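Long-range contacts in ADP-ribosylglycohydrolase (Thermus thermophilus, PDB 2YZV), which belongs to the ADP-ribosylglycohydrolase family, whose member here is a compact all-helical protein with two bound magnesium ions: residues G25-G30 against R40-G45; G34-V39 against A245-G250; L137-E142 against L291-M296; W173-A178 against Y259-G264; R236-G241 against G270-R275. All coordinates share one frame; numbering follows the deposited sequence.

Contact 1: G25-G30 against R40-G45; sequences GAQVEG and REMKGG
The type I beta turn from Ala26 to Glu29, beside helix 4-26, meets the loop 40-45 through Gln27, whose amide reaches the backbone from Glu41 to Gly44. Its CG stands anti to the carbonyl carbon (chi1 -59°), and the chain beyond is extended, so the amide is carried straight out to the loop. Gln27 NE2 gives a bond to Glu41 O at 3.1 Å. That bond lies nearly along the C=O axis and in the Gln27 amide plane. Gln27 OE1 takes Lys43 N at 3.0 Å, but the donor sits well above the carbonyl plane. Gly44 N adds a weak bond to the same Gln27 OE1, at 3.2 Å and fairly straight. One side chain thus grips both a carbonyl and two successive N-H groups. Met42 is the centre of an inverse gamma turn in this loop, between the Glu41 carbonyl and the two N-H groups. In the 25-30 segment, the bond of the beta turn, Glu29 N to Ala26 O, is weak at 3.4 Å. The turn passes close to the metal centre: the side chain of Ala26 lies about 6 Å from a magnesium ion, and Glu29 touches the metal-site residue Asp253. Lower on the glutamine stem, Gln27 CG rests 3.3 Å from Gly44 O. Met42 points its CB away from the turn and packs on Val20, Ala23 and Leu24 of helix 4-26. Glu41 is turned away too, and its carboxylate pairs with Arg275 and Arg243.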
# COMPACT_ATOMS: atom_id res chain seq x y z
N GLY A 25 -2.07 5.68 10.92
CA GLY A 25 -1.07 4.81 11.51
C GLY A 25 0.17 5.55 11.97
O GLY A 25 0.80 5.17 12.96
N ALA A 26 0.53 6.62 11.26
CA ALA A 26 1.71 7.41 11.60
C ALA A 26 1.60 7.96 13.02
O ALA A 26 2.62 8.19 13.68
CB ALA A 26 1.87 8.56 10.61
N GLN A 27 0.38 8.14 13.50
CA GLN A 27 0.14 8.68 14.84
C GLN A 27 0.70 7.78 15.94
O GLN A 27 1.07 8.27 17.01
CB GLN A 27 -1.36 8.90 15.07
CG GLN A 27 -1.98 9.85 14.06
CD GLN A 27 -3.48 10.01 14.20
OE1 GLN A 27 -4.13 10.63 13.35
NE2 GLN A 27 -4.05 9.45 15.26
N VAL A 28 0.76 6.48 15.68
CA VAL A 28 1.27 5.54 16.68
C VAL A 28 2.43 4.69 16.18
O VAL A 28 2.69 3.62 16.73
CB VAL A 28 0.16 4.61 17.18
CG1 VAL A 28 -0.86 5.41 17.98
CG2 VAL A 28 -0.51 3.92 16.01
N GLU A 29 3.12 5.16 15.15
CA GLU A 29 4.25 4.41 14.62
C GLU A 29 5.31 4.19 15.71
O GLU A 29 5.68 5.12 16.42
CB GLU A 29 4.87 5.15 13.44
CG GLU A 29 6.21 4.58 12.99
CD GLU A 29 6.69 5.15 11.67
OE1 GLU A 29 6.35 6.31 11.36
OE2 GLU A 29 7.40 4.43 10.94
N GLY A 30 5.76 2.95 15.84
CA GLY A 30 6.79 2.62 16.82
C GLY A 30 6.29 2.29 18.22
O GLY A 30 7.09 1.92 19.08
N ARG A 40 -8.66 6.43 17.11
CA ARG A 40 -9.91 6.42 16.36
C ARG A 40 -10.07 7.59 15.39
O ARG A 40 -10.86 7.50 14.44
CB ARG A 40 -11.09 6.43 17.33
CG ARG A 40 -11.10 5.29 18.33
CD ARG A 40 -12.18 5.48 19.39
NE ARG A 40 -13.53 5.50 18.84
CZ ARG A 40 -14.13 4.46 18.27
NH1 ARG A 40 -13.49 3.30 18.17
NH2 ARG A 40 -15.36 4.58 17.80
N GLU A 41 -9.34 8.67 15.61
CA GLU A 41 -9.48 9.84 14.74
C GLU A 41 -8.15 10.42 14.26
O GLU A 41 -7.09 10.03 14.73
CB GLU A 41 -10.27 10.93 15.46
CG GLU A 41 -11.64 10.50 15.99
CD GLU A 41 -12.51 9.85 14.93
OE1 GLU A 41 -12.42 10.25 13.75
OE2 GLU A 41 -13.29 8.94 15.28
N MET A 42 -8.24 11.35 13.31
CA MET A 42 -7.07 12.03 12.75
C MET A 42 -6.60 13.14 13.69
O MET A 42 -7.03 14.29 13.58
CB MET A 42 -7.43 12.66 11.39
CG MET A 42 -7.57 11.68 10.26
SD MET A 42 -5.98 11.08 9.64
CE MET A 42 -6.58 10.05 8.28
N LYS A 43 -5.72 12.79 14.61
CA LYS A 43 -5.21 13.76 15.57
C LYS A 43 -3.80 14.22 15.25
O LYS A 43 -3.32 15.20 15.82
CB LYS A 43 -5.25 13.15 16.97
CG LYS A 43 -6.65 12.87 17.50
CD LYS A 43 -7.26 14.09 18.18
CE LYS A 43 -7.49 15.25 17.22
NZ LYS A 43 -8.04 16.45 17.90
N GLY A 44 -3.14 13.52 14.34
CA GLY A 44 -1.77 13.87 14.02
C GLY A 44 -0.91 13.33 15.15
O GLY A 44 -1.36 12.51 15.94
N GLY A 45 0.33 13.81 15.24
CA GLY A 45 1.21 13.35 16.29
C GLY A 45 2.23 12.34 15.81
O GLY A 45 2.73 12.43 14.68

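Contact 2: G34-V39 against A245-G250; sequences GTFPEV and AVNLGG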
# COMPACT_ATOMS: atom_id res chain seq x y z
N GLY A 34 -1.10 -2.42 22.51
CA GLY A 34 -1.69 -2.42 23.84
C GLY A 34 -1.08 -1.53 24.90
O GLY A 34 -1.36 -1.70 26.08
N THR A 35 -0.24 -0.57 24.50
CA THR A 35 0.38 0.33 25.47
C THR A 35 -0.14 1.75 25.31
O THR A 35 0.32 2.67 25.99
CB THR A 35 1.92 0.36 25.31
OG1 THR A 35 2.26 0.89 24.03
CG2 THR A 35 2.51 -1.04 25.45
N PHE A 36 -1.10 1.93 24.41
CA PHE A 36 -1.67 3.25 24.15
C PHE A 36 -3.17 3.18 23.91
O PHE A 36 -3.69 2.15 23.46
CB PHE A 36 -0.97 3.87 22.93
CG PHE A 36 -1.07 3.03 21.69
CD1 PHE A 36 -2.16 3.15 20.83
CD2 PHE A 36 -0.09 2.09 21.39
CE1 PHE A 36 -2.27 2.35 19.70
CE2 PHE A 36 -0.18 1.28 20.26
CZ PHE A 36 -1.28 1.41 19.41
N PRO A 37 -3.90 4.26 24.23
CA PRO A 37 -5.35 4.33 24.06
C PRO A 37 -5.75 4.11 22.60
O PRO A 37 -5.02 4.50 21.69
CB PRO A 37 -5.69 5.74 24.53
CG PRO A 37 -4.65 5.98 25.59
CD PRO A 37 -3.40 5.47 24.91
N GLU A 38 -6.90 3.49 22.38
CA GLU A 38 -7.35 3.22 21.02
C GLU A 38 -7.37 4.46 20.14
O GLU A 38 -7.99 5.48 20.48
CB GLU A 38 -8.75 2.59 20.99
CG GLU A 38 -9.27 2.43 19.56
CD GLU A 38 -10.69 1.91 19.50
OE1 GLU A 38 -11.53 2.37 20.29
OE2 GLU A 38 -10.97 1.05 18.63
N VAL A 39 -6.68 4.37 19.01
CA VAL A 39 -6.63 5.46 18.05
C VAL A 39 -7.91 5.33 17.22
O VAL A 39 -8.21 4.26 16.70
CB VAL A 39 -5.42 5.32 17.11
CG1 VAL A 39 -5.46 6.40 16.05
CG2 VAL A 39 -4.14 5.40 17.91
N ALA A 245 -6.22 -2.24 12.31
CA ALA A 245 -4.89 -2.21 11.72
C ALA A 245 -3.91 -1.28 12.42
O ALA A 245 -2.81 -1.69 12.80
CB ALA A 245 -4.98 -1.85 10.24
N VAL A 246 -4.30 -0.03 12.60
CA VAL A 246 -3.38 0.91 13.22
C VAL A 246 -3.14 0.68 14.70
O VAL A 246 -2.07 0.99 15.20
CB VAL A 246 -3.81 2.38 12.98
CG1 VAL A 246 -3.89 2.66 11.49
CG2 VAL A 246 -5.12 2.68 13.66
N ASN A 247 -4.12 0.10 15.40
CA ASN A 247 -3.93 -0.14 16.82
C ASN A 247 -3.01 -1.31 17.15
O ASN A 247 -2.83 -1.66 18.32
CB ASN A 247 -5.29 -0.25 17.51
CG ASN A 247 -5.88 1.11 17.80
OD1 ASN A 247 -5.40 1.84 18.67
ND2 ASN A 247 -6.91 1.48 17.04
N LEU A 248 -2.43 -1.91 16.12
CA LEU A 248 -1.47 -2.99 16.32
C LEU A 248 -0.15 -2.31 16.68
O LEU A 248 0.78 -2.94 17.17
CB LEU A 248 -1.26 -3.79 15.04
CG LEU A 248 -2.41 -4.68 14.56
CD1 LEU A 248 -2.03 -5.26 13.21
CD2 LEU A 248 -2.68 -5.78 15.57
N GLY A 249 -0.08 -1.01 16.40
CA GLY A 249 1.13 -0.26 16.69
C GLY A 249 2.25 -0.67 15.75
O GLY A 249 2.01 -1.14 14.64
N GLY A 250 3.49 -0.51 16.21
CA GLY A 250 4.63 -0.87 15.38
C GLY A 250 4.67 -0.04 14.11
O GLY A 250 4.55 1.19 14.17
O HOH W 1 -3.13 -1.38 20.89
O HOH W 2 -4.71 0.89 21.32
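The planes of the Asn247 amide and the Phe36 ring are only 20° apart. Asn247 OD1 meets the ring at its edge, 3.3 Å from Phe36 CE1. Phe36 CG sits between the backbone N and the carbonyl carbon (chi1 57°), which swings the ring over to the turn 246-249. There Phe36 CZ lies 3.6 Å from Asn247 O, and the ring also reaches the CA of Gly249. The same amide holds the backbone of Val39 at both ends. Val39 N bonds to Asn247 OD1 at 2.9 Å, almost straight and on a lone pair in the carbonyl plane. Asn247 ND2 returns a bond to Val39 O at 3.1 Å, again in plane and on a lone pair. This two-point grip ties an irregular loop to the end of helix 238-246, where a type I beta turn runs from Val246 to Gly249 and Gly249 takes a positive phi. Arg243 O also accepts from ND2, and a water joins OD1 to Phe36 O, so both ends of the amide have a further partner. A second water links Gly34 N to Asn247 O. Glu38 crosses the amide at about a right angle, with Glu38 CG 3.6 Å from Asn247 ND2. Its carboxylate is paired with Arg40. Val39 CB also meets Val246 CG2, loosely, at 4.4 Å. Gly250, next to the metal-site residue Asp251, makes backbone hydrogen bonds with Gly30 and Leu31.

Contact 3: L137-E142 against L291-M296; sequences LVLAYE and LALYRM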
# COMPACT_ATOMS: atom_id res chain seq x y z
N LEU A 137 -0.11 1.66 -9.33
CA LEU A 137 0.22 0.74 -10.42
C LEU A 137 -0.99 -0.07 -10.86
O LEU A 137 -1.25 -0.21 -12.06
CB LEU A 137 1.34 -0.22 -10.01
CG LEU A 137 1.68 -1.31 -11.03
CD1 LEU A 137 2.14 -0.68 -12.34
CD2 LEU A 137 2.78 -2.20 -10.46
N VAL A 138 -1.72 -0.61 -9.89
CA VAL A 138 -2.90 -1.42 -10.22
C VAL A 138 -4.02 -0.57 -10.82
O VAL A 138 -4.75 -1.03 -11.71
CB VAL A 138 -3.42 -2.17 -8.97
CG1 VAL A 138 -4.66 -2.98 -9.32
CG2 VAL A 138 -2.33 -3.10 -8.44
N LEU A 139 -4.15 0.67 -10.36
CA LEU A 139 -5.20 1.54 -10.90
C LEU A 139 -5.02 1.77 -12.40
O LEU A 139 -6.00 1.76 -13.15
CB LEU A 139 -5.21 2.89 -10.18
CG LEU A 139 -6.25 3.08 -9.07
CD1 LEU A 139 -6.08 2.03 -7.98
CD2 LEU A 139 -6.10 4.47 -8.49
N ALA A 140 -3.78 1.97 -12.82
CA ALA A 140 -3.50 2.23 -14.23
C ALA A 140 -3.28 0.99 -15.09
O ALA A 140 -3.62 0.98 -16.27
CB ALA A 140 -2.30 3.16 -14.36
N TYR A 141 -2.72 -0.06 -14.51
CA TYR A 141 -2.44 -1.28 -15.27
C TYR A 141 -3.28 -2.48 -14.85
O TYR A 141 -2.88 -3.63 -15.05
CB TYR A 141 -0.94 -1.60 -15.18
CG TYR A 141 -0.10 -0.65 -16.00
CD1 TYR A 141 0.14 -0.90 -17.35
CD2 TYR A 141 0.42 0.51 -15.44
CE1 TYR A 141 0.87 -0.01 -18.13
CE2 TYR A 141 1.16 1.41 -16.21
CZ TYR A 141 1.38 1.14 -17.55
OH TYR A 141 2.10 2.02 -18.33
N GLU A 142 -4.45 -2.21 -14.30
CA GLU A 142 -5.37 -3.24 -13.84
C GLU A 142 -5.59 -4.37 -14.85
O GLU A 142 -5.59 -5.54 -14.50
CB GLU A 142 -6.74 -2.63 -13.53
CG GLU A 142 -7.75 -3.62 -13.00
CD GLU A 142 -9.18 -3.17 -13.22
OE1 GLU A 142 -9.44 -1.95 -13.16
OE2 GLU A 142 -10.05 -4.03 -13.46
N LEU A 291 -8.27 9.29 -10.52
CA LEU A 291 -9.15 9.31 -11.68
C LEU A 291 -8.35 9.26 -12.98
O LEU A 291 -8.73 8.57 -13.92
CB LEU A 291 -10.04 10.56 -11.66
CG LEU A 291 -11.16 10.54 -10.61
CD1 LEU A 291 -11.89 11.87 -10.60
CD2 LEU A 291 -12.13 9.41 -10.93
N ALA A 292 -7.23 9.97 -13.02
CA ALA A 292 -6.38 9.98 -14.20
C ALA A 292 -5.82 8.58 -14.46
O ALA A 292 -5.81 8.10 -15.60
CB ALA A 292 -5.24 10.98 -14.03
N LEU A 293 -5.37 7.92 -13.40
CA LEU A 293 -4.82 6.58 -13.53
C LEU A 293 -5.89 5.59 -13.99
O LEU A 293 -5.63 4.72 -14.83
CB LEU A 293 -4.23 6.12 -12.19
CG LEU A 293 -2.98 6.88 -11.73
CD1 LEU A 293 -2.74 6.61 -10.25
CD2 LEU A 293 -1.77 6.47 -12.56
N TYR A 294 -7.11 5.73 -13.47
CA TYR A 294 -8.20 4.85 -13.85
C TYR A 294 -8.55 5.02 -15.32
O TYR A 294 -8.75 4.04 -16.04
CB TYR A 294 -9.42 5.11 -12.96
CG TYR A 294 -10.63 4.27 -13.30
CD1 TYR A 294 -10.50 2.90 -13.57
CD2 TYR A 294 -11.90 4.83 -13.35
CE1 TYR A 294 -11.62 2.12 -13.88
CE2 TYR A 294 -13.02 4.06 -13.65
CZ TYR A 294 -12.87 2.71 -13.92
OH TYR A 294 -13.98 1.95 -14.24
N ARG A 295 -8.62 6.27 -15.78
CA ARG A 295 -8.94 6.55 -17.17
C ARG A 295 -7.87 5.94 -18.06
O ARG A 295 -8.13 5.51 -19.19
CB ARG A 295 -9.02 8.06 -17.41
CG ARG A 295 -9.97 8.78 -16.47
CD ARG A 295 -9.86 10.29 -16.61
NE ARG A 295 -10.58 10.80 -17.78
CZ ARG A 295 -11.91 10.83 -17.87
NH1 ARG A 295 -12.66 10.39 -16.87
NH2 ARG A 295 -12.49 11.31 -18.97
N MET A 296 -6.64 5.90 -17.55
CA MET A 296 -5.51 5.35 -18.27
C MET A 296 -5.67 3.84 -18.47
O MET A 296 -5.25 3.29 -19.49
CB MET A 296 -4.22 5.64 -17.49
CG MET A 296 -2.94 5.27 -18.21
SD MET A 296 -1.48 5.73 -17.24
CE MET A 296 -0.29 4.52 -17.80
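Met296 reaches over from helix 283-298 to Ala140 and Tyr141 of helix 135-141. From CB the chain runs out extended: CG is anti to the backbone N (chi1 -173°), and the next bond is also straight. CB and CG serve as the stem. Met296 SD is the first atom to touch, 3.9 Å from Ala140 CB. Met296 CE then goes on to the far end of Tyr141, 3.5 Å from Tyr141 OH and 3.8 Å from Tyr141 CZ. It approaches the ring obliquely. One turn earlier, Leu293 also packs on Ala140. Leu293 CB lies 3.9 Å from Leu139 CB, and Leu293 CD2 lies 3.8 Å from Ala140 CB. The backbones are close as well: Ala140 CA makes a CA-H...O contact with Leu293 O at 3.3 Å. Around this pair, Leu293 also packs on Phe15 and Ala66, and Tyr141 on Leu69 and Leu150. Glu142 forms salt bridges with Arg11 and Arg180. The axes of the two short segments approach to 7.0 Å and run in the same general direction, 39° apart. A small alanine at the crossing and a CA-H...O contact are marks of close helix-helix packing, here in the buried part of an all-helical fold.

Contact 4: W173-A178 against Y259-G264; sequences WLLREA and YGQLAG
The Gln261 amide lies beside Leu175, with Gln261 OE1 3.8 Å from Leu175 CD1, and the two side chains cross at a slant. Its polar atoms are buried yet satisfied: OE1 accepts from Ala135 N, while NE2 gives to Leu131 O and Ala257 O. Other flat groups have partners within their own helices. Glu177 CG lies over one face of the Trp173 indole, toward its rim; beyond the helix, the Phe193 and Trp173 rings meet edge-to-face. The Arg176 guanidinium holds Glu177 OE2 at its edge, with NE and NH2 both turned to that one oxygen. Ala263 CB lies on one face of the Tyr259 ring, also toward the rim. Helices 162-179 and 252-267 run nearly side by side through the all-helical fold. The axes of the short segments are 26° from parallel and 9.3 Å apart at closest, and leucines fill the space between them. Leu262 CG is anti to the backbone N (chi1 178°), which sends CD1 across to the other helix. There Leu262 CD1 lies 4.1 Å from Leu174 CB and the same distance from Ala178 CB, one turn further on. Leu175 answers from its own side. Leu175 CD2 comes 3.6 Å from Gln261 O and 3.7 Å from Leu262 CA, so this methyl rests on backbone. Leu229 of helix 221-234 packs on both Leu174 and Leu262, and Leu187 closes over Leu174 and Ala178.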
# COMPACT_ATOMS: atom_id res chain seq x y z
N TRP A 173 -2.55 -8.76 -7.00
CA TRP A 173 -3.68 -9.61 -7.33
C TRP A 173 -4.89 -9.21 -6.49
O TRP A 173 -6.00 -9.06 -7.01
CB TRP A 173 -3.34 -11.08 -7.05
CG TRP A 173 -4.47 -12.02 -7.37
CD1 TRP A 173 -4.79 -12.52 -8.60
CD2 TRP A 173 -5.46 -12.51 -6.46
NE1 TRP A 173 -5.92 -13.30 -8.51
CE2 TRP A 173 -6.35 -13.32 -7.21
CE3 TRP A 173 -5.68 -12.36 -5.08
CZ2 TRP A 173 -7.45 -13.96 -6.63
CZ3 TRP A 173 -6.77 -13.01 -4.50
CH2 TRP A 173 -7.64 -13.80 -5.28
N LEU A 174 -4.68 -9.03 -5.19
CA LEU A 174 -5.75 -8.63 -4.28
C LEU A 174 -6.42 -7.33 -4.72
O LEU A 174 -7.65 -7.24 -4.74
CB LEU A 174 -5.21 -8.46 -2.86
CG LEU A 174 -4.90 -9.75 -2.10
CD1 LEU A 174 -4.05 -9.43 -0.87
CD2 LEU A 174 -6.20 -10.43 -1.69
N LEU A 175 -5.61 -6.34 -5.06
CA LEU A 175 -6.17 -5.06 -5.47
C LEU A 175 -6.94 -5.18 -6.78
O LEU A 175 -8.02 -4.62 -6.91
CB LEU A 175 -5.07 -4.00 -5.58
CG LEU A 175 -4.39 -3.63 -4.26
CD1 LEU A 175 -3.44 -2.47 -4.49
CD2 LEU A 175 -5.44 -3.25 -3.21
N ARG A 176 -6.39 -5.90 -7.75
CA ARG A 176 -7.08 -6.06 -9.03
C ARG A 176 -8.44 -6.72 -8.81
O ARG A 176 -9.46 -6.25 -9.31
CB ARG A 176 -6.26 -6.92 -10.00
CG ARG A 176 -6.89 -7.03 -11.39
CD ARG A 176 -6.17 -8.05 -12.25
NE ARG A 176 -6.42 -9.41 -11.79
CZ ARG A 176 -5.75 -10.48 -12.21
NH1 ARG A 176 -4.79 -10.34 -13.11
NH2 ARG A 176 -6.06 -11.68 -11.74
N GLU A 177 -8.45 -7.81 -8.05
CA GLU A 177 -9.70 -8.52 -7.79
C GLU A 177 -10.69 -7.67 -7.02
O GLU A 177 -11.89 -7.68 -7.31
CB GLU A 177 -9.42 -9.82 -7.03
CG GLU A 177 -8.63 -10.83 -7.85
CD GLU A 177 -9.34 -11.20 -9.14
OE1 GLU A 177 -10.41 -11.83 -9.06
OE2 GLU A 177 -8.82 -10.85 -10.22
N ALA A 178 -10.21 -6.94 -6.02
CA ALA A 178 -11.09 -6.09 -5.24
C ALA A 178 -11.71 -5.00 -6.12
O ALA A 178 -12.91 -4.72 -6.00
CB ALA A 178 -10.31 -5.45 -4.08
N TYR A 259 -3.67 -1.83 4.39
CA TYR A 259 -5.08 -2.12 4.67
C TYR A 259 -5.94 -1.12 3.90
O TYR A 259 -6.96 -1.48 3.31
CB TYR A 259 -5.39 -1.98 6.16
CG TYR A 259 -6.87 -1.96 6.46
CD1 TYR A 259 -7.59 -3.15 6.62
CD2 TYR A 259 -7.58 -0.76 6.49
CE1 TYR A 259 -8.96 -3.14 6.79
CE2 TYR A 259 -8.96 -0.74 6.66
CZ TYR A 259 -9.64 -1.93 6.81
OH TYR A 259 -11.02 -1.92 6.93
N GLY A 260 -5.52 0.15 3.93
CA GLY A 260 -6.27 1.20 3.25
C GLY A 260 -6.47 0.97 1.77
O GLY A 260 -7.54 1.26 1.23
N GLN A 261 -5.44 0.46 1.10
CA GLN A 261 -5.52 0.18 -0.32
C GLN A 261 -6.53 -0.92 -0.61
O GLN A 261 -7.38 -0.78 -1.49
CB GLN A 261 -4.16 -0.25 -0.86
CG GLN A 261 -3.11 0.83 -0.85
CD GLN A 261 -1.75 0.29 -1.18
OE1 GLN A 261 -1.48 -0.10 -2.32
NE2 GLN A 261 -0.88 0.25 -0.19
N LEU A 262 -6.42 -2.02 0.13
CA LEU A 262 -7.32 -3.15 -0.08
C LEU A 262 -8.74 -2.84 0.32
O LEU A 262 -9.67 -3.07 -0.45
CB LEU A 262 -6.82 -4.37 0.71
CG LEU A 262 -7.67 -5.64 0.65
CD1 LEU A 262 -7.87 -6.09 -0.79
CD2 LEU A 262 -7.00 -6.73 1.47
N ALA A 263 -8.92 -2.30 1.52
CA ALA A 263 -10.25 -1.96 2.01
C ALA A 263 -10.85 -0.80 1.21
O ALA A 263 -12.07 -0.72 1.03
CB ALA A 263 -10.19 -1.60 3.50
N GLY A 264 -10.00 0.10 0.72
CA GLY A 264 -10.49 1.22 -0.08
C GLY A 264 -11.07 0.72 -1.39
O GLY A 264 -12.11 1.19 -1.85

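Contact 5: R236-G241 against G270-R275; sequences RDFEEG and GAIPGR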
# COMPACT_ATOMS: atom_id res chain seq x y z
N ARG A 236 -15.71 -5.05 9.85
CA ARG A 236 -16.98 -5.17 9.14
C ARG A 236 -17.20 -4.03 8.14
O ARG A 236 -18.07 -4.11 7.27
CB ARG A 236 -18.13 -5.23 10.15
CG ARG A 236 -18.13 -6.52 10.95
CD ARG A 236 -19.07 -6.44 12.14
NE ARG A 236 -18.56 -5.52 13.16
CZ ARG A 236 -19.22 -5.19 14.26
NH1 ARG A 236 -20.43 -5.69 14.50
NH2 ARG A 236 -18.68 -4.34 15.13
N ASP A 237 -16.40 -2.98 8.28
CA ASP A 237 -16.45 -1.84 7.38
C ASP A 237 -15.07 -1.21 7.34
O ASP A 237 -14.18 -1.63 8.08
CB ASP A 237 -17.51 -0.81 7.83
CG ASP A 237 -17.37 -0.41 9.28
OD1 ASP A 237 -16.26 -0.01 9.69
OD2 ASP A 237 -18.38 -0.47 10.01
N PHE A 238 -14.87 -0.22 6.48
CA PHE A 238 -13.57 0.42 6.35
C PHE A 238 -13.03 0.94 7.68
O PHE A 238 -11.90 0.64 8.07
CB PHE A 238 -13.64 1.58 5.36
CG PHE A 238 -12.30 2.17 5.02
CD1 PHE A 238 -11.60 1.73 3.91
CD2 PHE A 238 -11.73 3.15 5.83
CE1 PHE A 238 -10.35 2.25 3.60
CE2 PHE A 238 -10.48 3.68 5.53
CZ PHE A 238 -9.79 3.23 4.41
N GLU A 239 -13.85 1.72 8.38
CA GLU A 239 -13.45 2.31 9.65
C GLU A 239 -13.02 1.28 10.70
O GLU A 239 -11.95 1.41 11.30
CB GLU A 239 -14.60 3.16 10.20
CG GLU A 239 -14.25 3.93 11.47
CD GLU A 239 -15.36 4.87 11.90
OE1 GLU A 239 -15.14 5.65 12.85
OE2 GLU A 239 -16.45 4.82 11.30
N GLU A 240 -13.85 0.27 10.92
CA GLU A 240 -13.52 -0.74 11.93
C GLU A 240 -12.22 -1.47 11.61
O GLU A 240 -11.39 -1.69 12.50
CB GLU A 240 -14.66 -1.74 12.08
CG GLU A 240 -14.39 -2.78 13.15
CD GLU A 240 -15.59 -3.65 13.46
OE1 GLU A 240 -16.17 -4.23 12.52
OE2 GLU A 240 -15.95 -3.75 14.65
N GLY A 241 -12.05 -1.86 10.35
CA GLY A 241 -10.84 -2.55 9.95
C GLY A 241 -9.62 -1.65 10.08
O GLY A 241 -8.55 -2.10 10.49
N GLY A 270 -16.74 6.21 -0.92
CA GLY A 270 -17.91 6.62 -0.17
C GLY A 270 -18.04 6.00 1.21
O GLY A 270 -18.74 6.54 2.07
N ALA A 271 -17.35 4.88 1.43
CA ALA A 271 -17.41 4.17 2.71
C ALA A 271 -16.35 4.64 3.71
O ALA A 271 -16.39 4.27 4.88
CB ALA A 271 -17.28 2.67 2.48
N ILE A 272 -15.40 5.45 3.24
CA ILE A 272 -14.36 5.97 4.13
C ILE A 272 -14.92 7.17 4.89
O ILE A 272 -15.52 8.07 4.29
CB ILE A 272 -13.12 6.41 3.33
CG1 ILE A 272 -12.56 5.23 2.53
CG2 ILE A 272 -12.07 6.99 4.27
CD1 ILE A 272 -11.35 5.56 1.68
N PRO A 273 -14.74 7.20 6.22
CA PRO A 273 -15.25 8.31 7.03
C PRO A 273 -14.94 9.67 6.42
O PRO A 273 -13.79 10.00 6.14
CB PRO A 273 -14.54 8.11 8.37
CG PRO A 273 -14.50 6.62 8.48
CD PRO A 273 -14.09 6.19 7.08
N GLY A 274 -15.99 10.47 6.21
CA GLY A 274 -15.81 11.78 5.62
C GLY A 274 -14.84 12.67 6.36
O GLY A 274 -14.06 13.40 5.74
N ARG A 275 -14.87 12.62 7.69
CA ARG A 275 -13.98 13.46 8.49
C ARG A 275 -12.51 13.10 8.26
O ARG A 275 -11.64 13.96 8.36
CB ARG A 275 -14.33 13.36 9.98
CG ARG A 275 -14.25 11.97 10.56
CD ARG A 275 -14.74 11.97 12.00
NE ARG A 275 -14.61 10.66 12.63
CZ ARG A 275 -15.32 9.59 12.30
NH1 ARG A 275 -16.24 9.66 11.34
NH2 ARG A 275 -15.11 8.44 12.92
O HOH W 3 -16.49 2.70 7.29
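Phe238 and Ile272 are brought together by their first torsions. In Phe238 CG is anti to the backbone N (chi1 -172°), so the ring leans toward the loop before helix 274-279. In Ile272 it is CG1 that stands anti to the carbonyl carbon (chi1 -59°), and this puts it over the ring. The result is a CH-pi contact: Ile272 CG1 sits 3.7 Å from the Phe238 ring centroid and only 3° off its normal. Ile272 CG2 lies 3.9 Å from Phe238 CE2, and Ile272 CD1 nears CZ. Pro273 CD approaches the same ring obliquely, 4.0 Å from CD2 of Phe238. Pro273 CG meets Glu239 CB at 3.9 Å. The extended Glu239 chain passes on toward Arg275, crossing it at about a right angle. Their salt bridge is weak and somewhat doubtful, because the place of Glu239 OE1 is less sure. The stronger partner of the same OE1 is Arg243, with the same reservation; Arg275 pairs mainly with Glu41. A water bridges Glu239 N and Ala271 O. Arg236 holds the Glu240 carboxylate side-on with NE and NH2, one nitrogen to each oxygen, and its backbone N adds a third bond. Asp237 OD1 accepts from Glu240 N at 2.7 Å, almost straight. Asp237 is the N-cap of helix 238-246 and this is its capping bond; Phe238 begins that helix against the loop leading into helix 274-279, with Pro273 at its N-cap position.

Overall arrangement
Contacts 3 and 4 are buried helix pairs. They rely on methyls and a thioether, and Val138 of one packs on Leu175 of the other. Contacts 1, 2 and 5 are only partly buried. The first two hold loops through a side-chain amide bound to backbone, while contact 5 mixes CH-pi packing with charged pairs. Contacts 2 and 5 use opposite ends of helix 238-246. Contacts 1 and 2 share one loop and join where Gly30 N meets Gly250 O. A salt bridge from Glu41 to Arg275 links contact 1 to contact 5. Tyr259 OH ties contact 4 to Phe238 O. Contact 3 lies across the chain's centre from contacts 1 and 2.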